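Local coordinates for protein SAG family member (Sag19) (Eimeria tenella, PDB 6ZZB) that is a surface antigen of unknown function, built on a CAP-like fold and probably displayed on the parasite surface, at residues A118-Y123 with G163-E168; P124-P129 with A177-F182; L183-S188 with D212-E217. One frame throughout, in Å; residues are numbered along the deposited sequence.

How the contacts relate
The three contacts show how polar chemistry changes with depth in a CAP-like fold. Contact 2 is the core member: every touching residue is buried, and helix 175-183 meets strand 126-131 through a paired amide and a phenyl face. Contacts 1 and 3 join loops nearer the surface, the first by one valine and two bridging waters, the second by a lysine, a backbone bond and two more waters. All three gather round helix 175-183: contact 1 uses the loop before it, contact 3 the loop after it. Direct bonds also tie neighbours together, Tyr165 to Ser178 between contacts 1 and 2, and Ser188 to Phe182 between contacts 2 and 3.

Contact 1: A118-Y123 with G163-E168; sequences ANAKKY and GTYDVE
With chi1 at 71°, Val167 places CG1 between its own backbone N and carbonyl carbon and leaves CG2 anti to the backbone N, which spreads the two methyls over two consecutive residues of the facing loop. Val167 CG1 rests on Lys121 CA at 3.8 Å, while Val167 CG2 lies 4.0 Å from Ala120 C. Glu168 bends at chi2 (-84°), and the bend brings its carboxylate back toward the same loop: OE2 comes to 4.1 Å from Lys121 CB, a loose approach. The charged end of Lys121 leads elsewhere, and its NZ forms no salt bridge with Glu168.

The two loops, one leading into strand 126-131 and the other into helix 175-183, thus bring together the approaches to two elements that pack inside the CAP-like domain. Each loop is shaped by an Asx turn, at Asn119-Lys121 and at Asp166-Glu168. Asn119 OD1 accepts the backbone N of Lys121 at 3.0 Å, the donor standing above the carbonyl plane; Asp166 OD1 likewise receives Glu168 N, again from above the plane of its carboxylate.

Polar linkage between the loops is left to water. One molecule donates to Ala120 O at 2.8 Å and also bonds to Tyr165 OH, whose hydroxyl is hydrogen-bonded to Ser178 on the helix as well. A second, beyond the valine, donates both to Lys121 O at 2.7 Å and to Glu168 OE2 at 3.0 Å, engaging the carboxylate oxygen that lies beside the lysine CB.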
loop_
_atom_site.group_PDB
_atom_site.type_symbol
_atom_site.label_atom_id
_atom_site.label_comp_id
_atom_site.label_asym_id
_atom_site.label_seq_id
_atom_site.Cartn_x
_atom_site.Cartn_y
_atom_site.Cartn_z
ATOM N N ALA A 118 -8.988 7.159 0.570
ATOM C CA ALA A 118 -7.784 6.803 1.339
ATOM C C ALA A 118 -6.550 6.793 0.429
ATOM O O ALA A 118 -6.602 6.378 -0.736
ATOM C CB ALA A 118 -7.969 5.472 1.998
ATOM N N ASN A 119 -5.424 7.176 1.017
ATOM C CA ASN A 119 -4.129 7.144 0.313
ATOM C C ASN A 119 -3.028 7.046 1.358
ATOM O O ASN A 119 -3.306 6.942 2.561
ATOM C CB ASN A 119 -3.998 8.378 -0.592
ATOM C CG ASN A 119 -4.100 9.656 0.203
ATOM O OD1 ASN A 119 -3.565 9.793 1.285
ATOM N ND2 ASN A 119 -4.869 10.620 -0.318
ATOM N N ALA A 120 -1.796 7.058 0.884
ATOM C CA ALA A 120 -0.578 6.908 1.711
ATOM C C ALA A 120 0.043 8.261 2.041
ATOM O O ALA A 120 1.227 8.313 2.332
ATOM C CB ALA A 120 0.410 5.997 1.052
ATOM N N LYS A 121 -0.732 9.323 2.142
ATOM C CA LYS A 121 -0.125 10.643 2.414
ATOM C C LYS A 121 0.448 10.689 3.823
ATOM O O LYS A 121 1.381 11.505 4.053
ATOM C CB LYS A 121 -1.150 11.743 2.217
ATOM C CG LYS A 121 -2.217 11.813 3.268
ATOM C CD LYS A 121 -3.091 13.028 3.088
ATOM C CE LYS A 121 -4.158 13.104 4.146
ATOM N NZ LYS A 121 -5.003 14.303 3.938
ATOM N N LYS A 122 -0.081 9.901 4.747
ATOM C CA LYS A 122 0.387 9.873 6.140
ATOM C C LYS A 122 1.030 8.513 6.446
ATOM O O LYS A 122 2.160 8.486 6.965
ATOM C CB LYS A 122 -0.739 10.149 7.134
ATOM C CG LYS A 122 -0.347 9.992 8.580
ATOM C CD LYS A 122 -1.424 10.494 9.499
ATOM C CE LYS A 122 -1.039 10.454 10.943
ATOM N NZ LYS A 122 -2.032 11.268 11.690
ATOM N N TYR A 123 0.322 7.422 6.206
ATOM C CA TYR A 123 0.766 6.044 6.526
ATOM C C TYR A 123 1.365 5.477 5.255
ATOM O O TYR A 123 0.622 5.223 4.310
ATOM C CB TYR A 123 -0.397 5.195 7.039
ATOM C CG TYR A 123 -0.994 5.759 8.301
ATOM C CD1 TYR A 123 -0.383 5.536 9.522
ATOM C CD2 TYR A 123 -2.175 6.479 8.286
ATOM C CE1 TYR A 123 -0.902 6.051 10.693
ATOM C CE2 TYR A 123 -2.707 7.017 9.441
ATOM C CZ TYR A 123 -2.078 6.778 10.641
ATOM O OH TYR A 123 -2.593 7.325 11.779
ATOM N N GLY A 163 13.664 10.967 -10.811
ATOM C CA GLY A 163 12.336 10.896 -10.179
ATOM C C GLY A 163 12.453 10.429 -8.733
ATOM O O GLY A 163 13.133 9.420 -8.468
ATOM N N THR A 164 11.808 11.145 -7.843
ATOM C CA THR A 164 11.763 10.799 -6.405
ATOM C C THR A 164 10.315 10.564 -6.014
ATOM O O THR A 164 9.400 11.008 -6.711
ATOM C CB THR A 164 12.444 11.850 -5.521
ATOM O OG1 THR A 164 11.674 13.049 -5.528
ATOM C CG2 THR A 164 13.862 12.137 -5.963
ATOM N N TYR A 165 10.152 9.935 -4.868
ATOM C CA TYR A 165 8.813 9.579 -4.367
ATOM C C TYR A 165 8.256 10.800 -3.666
ATOM O O TYR A 165 8.863 11.231 -2.666
ATOM C CB TYR A 165 8.880 8.368 -3.438
ATOM C CG TYR A 165 7.509 8.019 -2.914
ATOM C CD1 TYR A 165 6.591 7.344 -3.701
ATOM C CD2 TYR A 165 7.092 8.457 -1.668
ATOM C CE1 TYR A 165 5.311 7.051 -3.237
ATOM C CE2 TYR A 165 5.809 8.198 -1.200
ATOM C CZ TYR A 165 4.912 7.513 -2.005
ATOM O OH TYR A 165 3.653 7.228 -1.524
ATOM N N ASP A 166 7.155 11.360 -4.142
ATOM C CA ASP A 166 6.462 12.459 -3.453
ATOM C C ASP A 166 4.973 12.230 -3.642
ATOM O O ASP A 166 4.446 12.445 -4.754
ATOM C CB ASP A 166 6.941 13.799 -3.998
ATOM C CG ASP A 166 6.244 15.001 -3.403
ATOM O OD1 ASP A 166 5.371 14.833 -2.503
ATOM O OD2 ASP A 166 6.584 16.113 -3.844
ATOM N N VAL A 167 4.309 11.853 -2.569
ATOM C CA VAL A 167 2.880 11.447 -2.631
ATOM C C VAL A 167 1.996 12.658 -2.971
ATOM O O VAL A 167 0.827 12.435 -3.298
ATOM C CB VAL A 167 2.493 10.736 -1.316
ATOM C CG1 VAL A 167 2.419 11.708 -0.139
ATOM C CG2 VAL A 167 1.222 9.909 -1.460
ATOM N N GLU A 168 2.502 13.898 -2.916
ATOM C CA GLU A 168 1.700 15.119 -3.178
ATOM C C GLU A 168 1.921 15.630 -4.606
ATOM O O GLU A 168 1.268 16.620 -4.975
ATOM C CB GLU A 168 2.037 16.209 -2.155
ATOM C CG GLU A 168 1.892 15.773 -0.703
ATOM C CD GLU A 168 0.506 15.847 -0.077
ATOM O OE1 GLU A 168 -0.406 16.421 -0.708
ATOM O OE2 GLU A 168 0.343 15.339 1.068
HETATM O O HOH W 1 3.594 7.312 1.344
HETATM O O HOH W 2 2.237 13.678 2.614
#

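Contact 2: P124-P129 with A177-F182; sequences PGLVIP and ASNVAF
Pro124 starts the approach with its ring, whose CB sits 3.8 Å from Phe182 CZ, meeting the phenyl group obliquely. Gly125 then passes directly over one face of that ring. Its CA stands 3.7 Å from the centroid of the Phe182 ring and only 10° off the normal, a CH-pi contact, and Gly125 N lies 3.4 Å from Phe182 CZ, toward the rim. With no side chain on Gly125, the backbone itself is laid flat against the aromatic surface. The carbonyl of the same residue takes a hydrogen bond from a water, which also donates to Asn179 OD1 and accepts from Ser178 OG, tying the Gly125 backbone to the helix.

Leu126 comes next, and its side chain crosses that of Asn179 at about a right angle, CG to CG at 3.7 Å. At Val127 the polar centre of the contact is reached. Its N donates to Asn179 OD1 at 2.9 Å, nearly straight at 165°, and its O accepts from Asn179 ND2 at the same length. The carbonyl oxygen lies close to the asparagine amide plane. Gripped at both ends, the amide has its orientation fixed, and ND2 finds a further partner in Thr145 of helix 138-155. Ile128 adds its CG1 at 3.7 Å from Asn179 ND2.

Leu126 and Ile128 bond through their backbones to Cys208 and Leu206 of strand 203-211, whereas Val127 spends its N and O on the asparagine. The side-chain amide therefore stands in for a neighbouring strand, finishing the sheet edge where the axes of strand 126-129 and helix 177-182 come within 7.6 Å, an arrangement consistent with the layered helix-and-sheet architecture of CAP domains.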
loop_
_atom_site.group_PDB
_atom_site.type_symbol
_atom_site.label_atom_id
_atom_site.label_comp_id
_atom_site.label_asym_id
_atom_site.label_seq_id
_atom_site.Cartn_x
_atom_site.Cartn_y
_atom_site.Cartn_z
ATOM N N PRO A 124 2.705 5.341 5.158
ATOM C CA PRO A 124 3.313 4.885 3.916
ATOM C C PRO A 124 3.020 3.412 3.679
ATOM O O PRO A 124 3.240 2.595 4.577
ATOM C CB PRO A 124 4.806 5.127 4.110
ATOM C CG PRO A 124 5.007 5.222 5.578
ATOM C CD PRO A 124 3.700 5.632 6.205
ATOM N N GLY A 125 2.459 3.100 2.539
ATOM C CA GLY A 125 2.219 1.729 2.140
ATOM C C GLY A 125 1.311 1.676 0.953
ATOM O O GLY A 125 1.003 2.718 0.338
ATOM N N LEU A 126 0.903 0.474 0.596
ATOM C CA LEU A 126 -0.120 0.217 -0.437
ATOM C C LEU A 126 -1.496 0.465 0.158
ATOM O O LEU A 126 -1.788 0.006 1.269
ATOM C CB LEU A 126 0.042 -1.200 -0.980
ATOM C CG LEU A 126 -1.043 -1.708 -1.923
ATOM C CD1 LEU A 126 -0.441 -2.699 -2.909
ATOM C CD2 LEU A 126 -2.206 -2.310 -1.131
ATOM N N VAL A 127 -2.322 1.192 -0.585
ATOM C CA VAL A 127 -3.696 1.524 -0.161
ATOM C C VAL A 127 -4.637 1.183 -1.295
ATOM O O VAL A 127 -4.493 1.766 -2.378
ATOM C CB VAL A 127 -3.815 3.000 0.229
ATOM C CG1 VAL A 127 -5.214 3.358 0.671
ATOM C CG2 VAL A 127 -2.804 3.361 1.281
ATOM N N ILE A 128 -5.630 0.337 -1.056
ATOM C CA ILE A 128 -6.662 0.035 -2.076
ATOM C C ILE A 128 -8.032 0.049 -1.422
ATOM O O ILE A 128 -8.375 -0.868 -0.675
ATOM C CB ILE A 128 -6.414 -1.303 -2.779
ATOM C CG1 ILE A 128 -5.037 -1.377 -3.420
ATOM C CG2 ILE A 128 -7.521 -1.553 -3.784
ATOM C CD1 ILE A 128 -4.686 -2.725 -4.008
ATOM N N PRO A 129 -8.855 1.069 -1.700
ATOM C CA PRO A 129 -10.259 1.014 -1.302
ATOM C C PRO A 129 -11.021 0.044 -2.205
ATOM O O PRO A 129 -10.638 -0.145 -3.353
ATOM C CB PRO A 129 -10.751 2.444 -1.511
ATOM C CG PRO A 129 -9.506 3.278 -1.717
ATOM C CD PRO A 129 -8.502 2.336 -2.352
ATOM N N ALA A 177 0.005 4.410 -8.812
ATOM C CA ALA A 177 1.441 4.592 -9.047
ATOM C C ALA A 177 2.230 4.494 -7.733
ATOM O O ALA A 177 3.282 3.860 -7.721
ATOM C CB ALA A 177 1.697 5.918 -9.725
ATOM N N SER A 178 1.720 5.121 -6.686
ATOM C CA SER A 178 2.328 5.009 -5.339
ATOM C C SER A 178 2.370 3.536 -4.931
ATOM O O SER A 178 3.380 3.029 -4.482
ATOM C CB SER A 178 1.580 5.856 -4.381
ATOM O OG SER A 178 2.110 5.723 -3.059
ATOM N N ASN A 179 1.267 2.832 -5.119
ATOM C CA ASN A 179 1.185 1.403 -4.742
ATOM C C ASN A 179 2.262 0.610 -5.471
ATOM O O ASN A 179 2.910 -0.239 -4.837
ATOM C CB ASN A 179 -0.194 0.834 -5.025
ATOM C CG ASN A 179 -1.275 1.322 -4.090
ATOM O OD1 ASN A 179 -0.990 1.912 -3.047
ATOM N ND2 ASN A 179 -2.543 1.086 -4.443
ATOM N N VAL A 180 2.483 0.863 -6.757
ATOM C CA VAL A 180 3.511 0.120 -7.511
ATOM C C VAL A 180 4.901 0.456 -6.972
ATOM O O VAL A 180 5.742 -0.455 -6.924
ATOM C CB VAL A 180 3.407 0.454 -9.010
ATOM C CG1 VAL A 180 4.629 0.010 -9.783
ATOM C CG2 VAL A 180 2.143 -0.139 -9.547
ATOM N N ALA A 181 5.154 1.692 -6.596
ATOM C CA ALA A 181 6.464 2.059 -6.012
ATOM C C ALA A 181 6.729 1.218 -4.768
ATOM O O ALA A 181 7.825 0.695 -4.646
ATOM C CB ALA A 181 6.504 3.536 -5.754
ATOM N N PHE A 182 5.727 1.024 -3.920
ATOM C CA PHE A 182 5.944 0.204 -2.701
ATOM C C PHE A 182 6.097 -1.255 -3.093
ATOM O O PHE A 182 6.986 -1.945 -2.578
ATOM C CB PHE A 182 4.788 0.358 -1.718
ATOM C CG PHE A 182 4.841 1.617 -0.928
ATOM C CD1 PHE A 182 5.550 1.663 0.263
ATOM C CD2 PHE A 182 4.217 2.767 -1.374
ATOM C CE1 PHE A 182 5.601 2.826 1.002
ATOM C CE2 PHE A 182 4.291 3.941 -0.641
ATOM C CZ PHE A 182 5.019 3.979 0.533
HETATM O O HOH W 3 0.282 4.081 -1.968
#

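Contact 3: L183-S188 with D212-E217; sequences LLSEKS and DPLRKE
Lys187 NZ is held by three groups: it donates to Pro213 O at 3.2 Å, gives a second bond to a water at 2.8 Å, and forms a salt bridge with Asp218, one residue past Glu217 in the same loop. The same water donates back to Pro213 O, so ammonium, water and carbonyl close a small triangle. A bend at chi3 (71°) in an otherwise extended chain carries the amine there. Along the way the lysine crosses the side chain of Asp212 at about a right angle, with Lys187 CE 4.1 Å from Asp212 CB, and Lys187 CD passes Leu214 CD2 at 4.2 Å.

The backbones meet too: Asp212 N donates to Lys187 O at 2.9 Å. That oxygen has a second donor in Lys189, which also pairs with the Asp212 carboxylate. This bond lies just outside the open end of the antiparallel hairpin formed by strands 190-196 and 203-211, which the Cys193-Cys208 disulfide also joins. A cis peptide precedes Asp212 as the chain leaves the hairpin.

Deeper in, Ser185 shapes the opposing loop. Ser185 OG, anti to the backbone N, accepts Lys187 N at 2.9 Å in an ST turn, and a weak bond from Ser188 N converges on the same oxygen. Leu214 CD2 lies 3.8 Å from Ser185 OG. Another water bonds to Ser185 OG and donates to both Ser188 OG and Asp212 O, bridging the loops, while Ser188 OG is hydrogen-bonded to Phe182 O at the end of helix 175-183.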
loop_
_atom_site.group_PDB
_atom_site.type_symbol
_atom_site.label_atom_id
_atom_site.label_comp_id
_atom_site.label_asym_id
_atom_site.label_seq_id
_atom_site.Cartn_x
_atom_site.Cartn_y
_atom_site.Cartn_z
ATOM N N LEU A 183 5.261 -1.747 -3.985
ATOM C CA LEU A 183 5.286 -3.164 -4.391
ATOM C C LEU A 183 6.662 -3.524 -4.951
ATOM O O LEU A 183 7.115 -4.662 -4.735
ATOM C CB LEU A 183 4.229 -3.458 -5.452
ATOM C CG LEU A 183 2.799 -3.539 -4.943
ATOM C CD1 LEU A 183 1.811 -3.435 -6.082
ATOM C CD2 LEU A 183 2.584 -4.838 -4.180
ATOM N N LEU A 184 7.241 -2.631 -5.729
ATOM C CA LEU A 184 8.493 -2.907 -6.486
ATOM C C LEU A 184 9.691 -2.230 -5.841
ATOM O O LEU A 184 10.750 -2.111 -6.529
ATOM C CB LEU A 184 8.312 -2.425 -7.925
ATOM C CG LEU A 184 7.229 -3.146 -8.703
ATOM C CD1 LEU A 184 7.254 -2.672 -10.147
ATOM C CD2 LEU A 184 7.380 -4.651 -8.667
ATOM N N SER A 185 9.595 -1.799 -4.601
ATOM C CA SER A 185 10.700 -1.092 -3.911
ATOM C C SER A 185 11.813 -2.094 -3.544
ATOM O O SER A 185 11.521 -3.143 -2.957
ATOM C CB SER A 185 10.187 -0.410 -2.687
ATOM O OG SER A 185 11.260 0.149 -1.940
ATOM N N GLU A 186 13.053 -1.754 -3.892
ATOM C CA GLU A 186 14.267 -2.422 -3.360
ATOM C C GLU A 186 14.366 -2.198 -1.851
ATOM O O GLU A 186 14.960 -3.018 -1.200
ATOM C CB GLU A 186 15.512 -1.879 -4.073
ATOM C CG GLU A 186 15.814 -2.596 -5.367
ATOM C CD GLU A 186 16.734 -3.793 -5.214
ATOM O OE1 GLU A 186 16.974 -4.231 -4.058
ATOM O OE2 GLU A 186 17.224 -4.277 -6.251
ATOM N N LYS A 187 13.750 -1.156 -1.295
ATOM C CA LYS A 187 13.743 -0.954 0.185
ATOM C C LYS A 187 12.754 -1.927 0.850
ATOM O O LYS A 187 12.886 -2.105 2.063
ATOM C CB LYS A 187 13.330 0.449 0.619
ATOM C CG LYS A 187 14.266 1.576 0.235
ATOM C CD LYS A 187 13.704 2.918 0.610
ATOM C CE LYS A 187 13.730 3.103 2.103
ATOM N NZ LYS A 187 13.591 4.518 2.500
ATOM N N SER A 188 11.784 -2.483 0.124
ATOM C CA SER A 188 10.779 -3.428 0.700
ATOM C C SER A 188 11.473 -4.787 0.947
ATOM O O SER A 188 12.008 -5.383 -0.015
ATOM C CB SER A 188 9.543 -3.547 -0.187
ATOM O OG SER A 188 8.854 -2.278 -0.289
ATOM N N ASP A 212 11.408 -1.695 4.570
ATOM C CA ASP A 212 11.358 -0.321 5.021
ATOM C C ASP A 212 10.471 0.487 4.093
ATOM O O ASP A 212 10.422 0.191 2.908
ATOM C CB ASP A 212 12.761 0.295 4.978
ATOM C CG ASP A 212 13.687 -0.336 5.993
ATOM O OD1 ASP A 212 13.269 -0.481 7.150
ATOM O OD2 ASP A 212 14.830 -0.633 5.600
ATOM N N PRO A 213 9.726 1.478 4.595
ATOM C CA PRO A 213 8.844 2.265 3.748
ATOM C C PRO A 213 9.586 3.209 2.812
ATOM O O PRO A 213 10.575 3.823 3.220
ATOM C CB PRO A 213 8.001 3.071 4.745
ATOM C CG PRO A 213 8.891 3.196 5.973
ATOM C CD PRO A 213 9.640 1.877 6.008
ATOM N N LEU A 214 9.037 3.415 1.626
ATOM C CA LEU A 214 9.432 4.575 0.810
ATOM C C LEU A 214 9.093 5.851 1.553
ATOM O O LEU A 214 8.005 5.961 2.147
ATOM C CB LEU A 214 8.700 4.584 -0.531
ATOM C CG LEU A 214 9.203 3.585 -1.537
ATOM C CD1 LEU A 214 8.231 3.559 -2.710
ATOM C CD2 LEU A 214 10.616 3.940 -1.989
ATOM N N ARG A 215 9.975 6.839 1.469
ATOM C CA ARG A 215 9.758 8.164 2.078
ATOM C C ARG A 215 10.016 9.252 1.035
ATOM O O ARG A 215 10.703 8.978 0.063
ATOM C CB ARG A 215 10.642 8.275 3.324
ATOM C CG ARG A 215 10.303 7.207 4.356
ATOM C CD ARG A 215 11.078 7.386 5.630
ATOM N NE ARG A 215 10.721 8.658 6.259
ATOM C CZ ARG A 215 11.475 9.305 7.134
ATOM N NH1 ARG A 215 12.641 8.807 7.518
ATOM N NH2 ARG A 215 11.047 10.448 7.637
ATOM N N LYS A 216 9.507 10.442 1.298
ATOM C CA LYS A 216 9.689 11.613 0.421
ATOM C C LYS A 216 11.174 11.730 0.095
ATOM O O LYS A 216 12.019 11.618 1.021
ATOM C CB LYS A 216 9.117 12.873 1.065
ATOM C CG LYS A 216 8.813 13.982 0.081
ATOM C CD LYS A 216 8.511 15.275 0.763
ATOM C CE LYS A 216 8.368 16.417 -0.211
ATOM N NZ LYS A 216 7.635 17.529 0.428
ATOM N N GLU A 217 11.453 11.916 -1.201
ATOM C CA GLU A 217 12.796 12.093 -1.832
ATOM C C GLU A 217 13.559 10.776 -2.038
ATOM O O GLU A 217 14.550 10.829 -2.760
ATOM C CB GLU A 217 13.650 13.153 -1.126
ATOM C CG GLU A 217 13.113 14.555 -1.317
ATOM C CD GLU A 217 14.135 15.665 -1.152
ATOM O OE1 GLU A 217 15.208 15.585 -1.783
ATOM O OE2 GLU A 217 13.849 16.617 -0.403
HETATM O O HOH W 4 9.540 0.400 0.249
HETATM O O HOH W 5 12.573 4.015 5.106
#